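WbbM protein (Klebsiella pneumoniae, PDB 6U4B) is a bifunctional O-antigen polymerase that probably joins two glycosyltransferase activities in one chain, one of them in a magnesium-binding domain of family 8. Local coordinates at residues Tyr312-His326 and Phe404-Gly416. Sequence-based numbering, arbitrary orientation.
Sequences YAISGGALINSIIRH and FIDSDTVVKADLG. With MG (magnesium ion), chain C.
Ser322 of helix 313-325 links the helix to strand 409-411. Its OG accepts a nearly straight bond from Val411 N (2.9 Å, 168°). With chi1 at 82°, OG lies between the backbone N and the carbonyl carbon and also donates in plane to a lone pair of Leu319 O. One hydroxyl thus ties the strand to a helical turn. Ser315 OG also points at Ser407 O as a donor, but the modelled separation is implausibly short, so the detail of this bond is doubtful. Water 1 joins Ser315 O to Thr409 O, and water 2 joins Ile323 O to Leu415 N.

Leu319 carries much of the apolar packing. Its CD1 meets Ile405 CD1 at 3.8 Å and also touches Val411 CG1. Leu319 lies alongside Thr409, both side chains pointing the same way, with CD1 3.2 Å from Thr409 OG1. That hydroxyl donates to Asp406 O and so closes the turn that carries the metal ligands Asp406 and Asp408. Ile323 CD1 packs on Leu415 CD1 at 3.8 Å.

Just past the helix, the His326 ring lies with one face over the Lys412-Ala413 peptide. Lys412 C sits 3.4 Å above the ring plane, over its centre. Water 3 bridges His326 NE2 and Val411 O.

Asp406 OD2 and Asp408 OD1 bind the magnesium ion at 2.1 and 2.5 Å, and His560 adds a third protein ligand. Asp-Ser-Asp fits the metal-binding DxD motif of family 8 glycosyltransferases. Arg389 pairs with the other oxygen of Asp406.

Helix 313-325 runs almost parallel to strand 409-411, 9° apart, and their axes come within 6.7 Å at closest approach. Leu319 and Ile323 also touch strand 302-309, Ala318 and Ser322 meet helix 576-583, and strand 558-560 pairs antiparallel with strand 409-411.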
# COMPACT_ATOMS: atom_id res chain seq x y z
N TYR A 312 12.87 -0.71 -20.06
CA TYR A 312 12.36 0.51 -19.44
C TYR A 312 10.89 0.39 -19.06
O TYR A 312 10.24 1.40 -18.78
CB TYR A 312 12.57 1.71 -20.37
CG TYR A 312 13.85 2.46 -20.10
CD1 TYR A 312 13.95 3.82 -20.36
CD2 TYR A 312 14.97 1.82 -19.58
CE1 TYR A 312 15.12 4.52 -20.12
CE2 TYR A 312 16.14 2.50 -19.33
CZ TYR A 312 16.21 3.85 -19.60
OH TYR A 312 17.38 4.54 -19.36
N ALA A 313 10.35 -0.83 -19.04
CA ALA A 313 8.96 -1.02 -18.64
C ALA A 313 8.74 -0.63 -17.18
O ALA A 313 7.66 -0.14 -16.83
CB ALA A 313 8.53 -2.47 -18.87
N ILE A 314 9.73 -0.85 -16.32
CA ILE A 314 9.62 -0.43 -14.92
C ILE A 314 9.46 1.08 -14.83
O ILE A 314 8.62 1.59 -14.09
CB ILE A 314 10.83 -0.92 -14.11
CG1 ILE A 314 10.88 -2.45 -14.10
CG2 ILE A 314 10.78 -0.38 -12.70
CD1 ILE A 314 12.00 -3.02 -13.26
N SER A 315 10.28 1.81 -15.59
CA SER A 315 10.16 3.26 -15.62
C SER A 315 8.80 3.70 -16.17
O SER A 315 8.20 4.64 -15.65
CB SER A 315 11.29 3.86 -16.46
OG SER A 315 11.12 5.26 -16.58
N GLY A 316 8.32 3.02 -17.21
CA GLY A 316 7.01 3.35 -17.75
C GLY A 316 5.88 3.07 -16.79
O GLY A 316 4.88 3.80 -16.77
N GLY A 317 6.01 2.01 -15.98
CA GLY A 317 4.99 1.74 -14.97
C GLY A 317 4.89 2.85 -13.94
O GLY A 317 3.79 3.28 -13.58
N ALA A 318 6.04 3.32 -13.44
CA ALA A 318 6.04 4.41 -12.48
C ALA A 318 5.44 5.67 -13.08
O ALA A 318 4.65 6.37 -12.43
CB ALA A 318 7.46 4.68 -11.99
N LEU A 319 5.79 5.97 -14.34
CA LEU A 319 5.23 7.14 -15.01
C LEU A 319 3.72 7.04 -15.14
O LEU A 319 2.99 7.95 -14.75
CB LEU A 319 5.88 7.31 -16.39
CG LEU A 319 5.26 8.36 -17.31
CD1 LEU A 319 5.30 9.75 -16.67
CD2 LEU A 319 5.96 8.37 -18.66
N ILE A 320 3.23 5.92 -15.68
CA ILE A 320 1.80 5.74 -15.88
C ILE A 320 1.07 5.80 -14.54
O ILE A 320 -0.01 6.40 -14.43
CB ILE A 320 1.52 4.43 -16.63
CG1 ILE A 320 1.93 4.56 -18.10
CG2 ILE A 320 0.05 4.04 -16.51
CD1 ILE A 320 1.92 3.25 -18.86
N ASN A 321 1.65 5.19 -13.51
CA ASN A 321 1.05 5.28 -12.18
C ASN A 321 1.02 6.72 -11.69
O ASN A 321 0.04 7.16 -11.08
CB ASN A 321 1.80 4.38 -11.20
CG ASN A 321 0.86 3.58 -10.33
OD1 ASN A 321 -0.32 3.43 -10.65
ND2 ASN A 321 1.38 3.05 -9.23
N SER A 322 2.08 7.49 -11.97
CA SER A 322 2.08 8.90 -11.57
C SER A 322 1.02 9.68 -12.33
O SER A 322 0.40 10.59 -11.77
CB SER A 322 3.47 9.52 -11.79
OG SER A 322 3.67 9.93 -13.13
N ILE A 323 0.79 9.34 -13.60
CA ILE A 323 -0.25 10.01 -14.37
C ILE A 323 -1.62 9.71 -13.77
O ILE A 323 -2.46 10.61 -13.64
CB ILE A 323 -0.18 9.58 -15.85
CG1 ILE A 323 1.14 10.04 -16.47
CG2 ILE A 323 -1.37 10.14 -16.63
CD1 ILE A 323 1.35 9.56 -17.89
N ILE A 324 -1.85 8.46 -13.38
CA ILE A 324 -3.13 8.08 -12.77
C ILE A 324 -3.32 8.80 -11.44
O ILE A 324 -4.42 9.27 -11.13
CB ILE A 324 -3.21 6.55 -12.60
CG1 ILE A 324 -3.26 5.86 -13.96
CG2 ILE A 324 -4.40 6.17 -11.74
CD1 ILE A 324 -3.25 4.36 -13.88
N ARG A 325 -2.26 8.89 -10.64
CA ARG A 325 -2.42 9.44 -9.29
C ARG A 325 -2.73 10.93 -9.31
O ARG A 325 -3.36 11.43 -8.37
CB ARG A 325 -1.16 9.16 -8.47
CG ARG A 325 -0.94 7.68 -8.17
CD ARG A 325 0.29 7.44 -7.32
NE ARG A 325 0.09 7.87 -5.94
CZ ARG A 325 0.45 9.06 -5.46
NH1 ARG A 325 0.23 9.36 -4.19
NH2 ARG A 325 1.04 9.94 -6.25
N HIS A 326 -2.33 11.63 -10.37
CA HIS A 326 -2.60 13.06 -10.51
C HIS A 326 -3.67 13.34 -11.56
O HIS A 326 -3.81 14.48 -12.00
CB HIS A 326 -1.30 13.80 -10.86
CG HIS A 326 -0.28 13.75 -9.77
ND1 HIS A 326 -0.28 14.64 -8.71
CD2 HIS A 326 0.77 12.93 -9.56
CE1 HIS A 326 0.73 14.36 -7.90
NE2 HIS A 326 1.38 13.33 -8.40
N PHE A 404 3.37 14.03 -25.77
CA PHE A 404 4.41 13.02 -25.60
C PHE A 404 5.21 13.31 -24.34
O PHE A 404 5.46 14.46 -23.99
CB PHE A 404 5.36 12.99 -26.81
CG PHE A 404 6.58 12.13 -26.57
CD1 PHE A 404 6.56 10.78 -26.88
CD2 PHE A 404 7.74 12.66 -26.01
CE1 PHE A 404 7.66 9.98 -26.65
CE2 PHE A 404 8.84 11.86 -25.76
CZ PHE A 404 8.80 10.52 -26.09
N ILE A 405 5.64 12.24 -23.68
CA ILE A 405 6.49 12.37 -22.49
C ILE A 405 7.48 11.22 -22.46
O ILE A 405 7.13 10.07 -22.76
CB ILE A 405 5.63 12.45 -21.21
CG1 ILE A 405 6.51 12.65 -19.97
CG2 ILE A 405 4.75 11.21 -21.06
CD1 ILE A 405 5.72 12.93 -18.71
N ASP A 406 8.73 11.54 -22.12
CA ASP A 406 9.75 10.52 -21.96
C ASP A 406 9.34 9.49 -20.91
O ASP A 406 8.61 9.80 -19.95
CB ASP A 406 11.08 11.16 -21.54
CG ASP A 406 11.97 11.48 -22.73
OD1 ASP A 406 11.50 11.40 -23.88
OD2 ASP A 406 13.15 11.82 -22.50
N SER A 407 9.82 8.26 -21.07
CA SER A 407 9.47 7.19 -20.15
C SER A 407 10.21 7.28 -18.83
O SER A 407 9.72 6.75 -17.82
CB SER A 407 9.73 5.83 -20.80
OG SER A 407 11.12 5.57 -20.91
N ASP A 408 11.37 7.94 -18.79
CA ASP A 408 12.14 8.07 -17.55
C ASP A 408 11.72 9.31 -16.76
O ASP A 408 12.55 10.11 -16.33
CB ASP A 408 13.63 8.08 -17.86
CG ASP A 408 14.01 9.17 -18.85
OD1 ASP A 408 13.10 9.76 -19.47
OD2 ASP A 408 15.22 9.44 -19.00
N THR A 409 10.41 9.47 -16.59
CA THR A 409 9.85 10.61 -15.88
C THR A 409 8.78 10.13 -14.90
O THR A 409 8.29 9.00 -14.98
CB THR A 409 9.23 11.63 -16.84
OG1 THR A 409 8.09 11.04 -17.49
CG2 THR A 409 10.24 12.09 -17.89
N VAL A 410 8.42 11.02 -13.97
CA VAL A 410 7.19 10.92 -13.21
C VAL A 410 6.57 12.31 -13.17
O VAL A 410 7.29 13.32 -13.09
CB VAL A 410 7.40 10.38 -11.77
CG1 VAL A 410 7.90 8.94 -11.79
CG2 VAL A 410 8.34 11.27 -10.97
N VAL A 411 5.25 12.38 -13.24
CA VAL A 411 4.55 13.65 -13.19
C VAL A 411 4.10 13.91 -11.75
O VAL A 411 3.87 12.99 -10.97
CB VAL A 411 3.35 13.70 -14.16
CG1 VAL A 411 3.80 13.37 -15.57
CG2 VAL A 411 2.25 12.75 -13.71
N LYS A 412 4.02 15.20 -11.40
CA LYS A 412 3.50 15.63 -10.11
C LYS A 412 2.23 16.45 -10.27
O LYS A 412 1.80 17.12 -9.32
CB LYS A 412 4.55 16.44 -9.35
CG LYS A 412 5.91 15.78 -9.26
CD LYS A 412 5.94 14.68 -8.21
CE LYS A 412 5.80 15.27 -6.82
NZ LYS A 412 5.99 14.24 -5.76
N ALA A 413 1.61 16.43 -11.46
CA ALA A 413 0.46 17.26 -11.74
C ALA A 413 -0.37 16.62 -12.84
O ALA A 413 0.07 15.68 -13.50
CB ALA A 413 0.88 18.69 -12.13
N ASP A 414 -1.57 17.16 -13.03
CA ASP A 414 -2.45 16.70 -14.10
C ASP A 414 -1.85 17.05 -15.45
O ASP A 414 -1.62 18.23 -15.75
CB ASP A 414 -3.83 17.34 -13.93
CG ASP A 414 -4.82 16.92 -15.01
OD1 ASP A 414 -4.51 16.01 -15.80
OD2 ASP A 414 -5.91 17.52 -15.05
N LEU A 415 -1.57 16.04 -16.27
CA LEU A 415 -1.06 16.29 -17.62
C LEU A 415 -2.07 17.01 -18.49
O LEU A 415 -1.70 17.58 -19.52
CB LEU A 415 -0.64 14.98 -18.29
CG LEU A 415 0.80 14.51 -18.11
CD1 LEU A 415 1.02 13.20 -18.85
CD2 LEU A 415 1.77 15.57 -18.59
N GLY A 416 -3.35 17.02 -18.09
CA GLY A 416 -4.40 17.64 -18.87
C GLY A 416 -4.26 19.14 -19.05
O GLY A 416 -4.78 19.68 -20.03
MG MG C . 14.47 11.26 -20.90
O HOH W 1 9.71 6.88 -14.08
O HOH W 2 -1.85 13.37 -14.84
O HOH W 3 3.81 11.64 -8.53
O HOH W 4 2.84 13.48 -5.94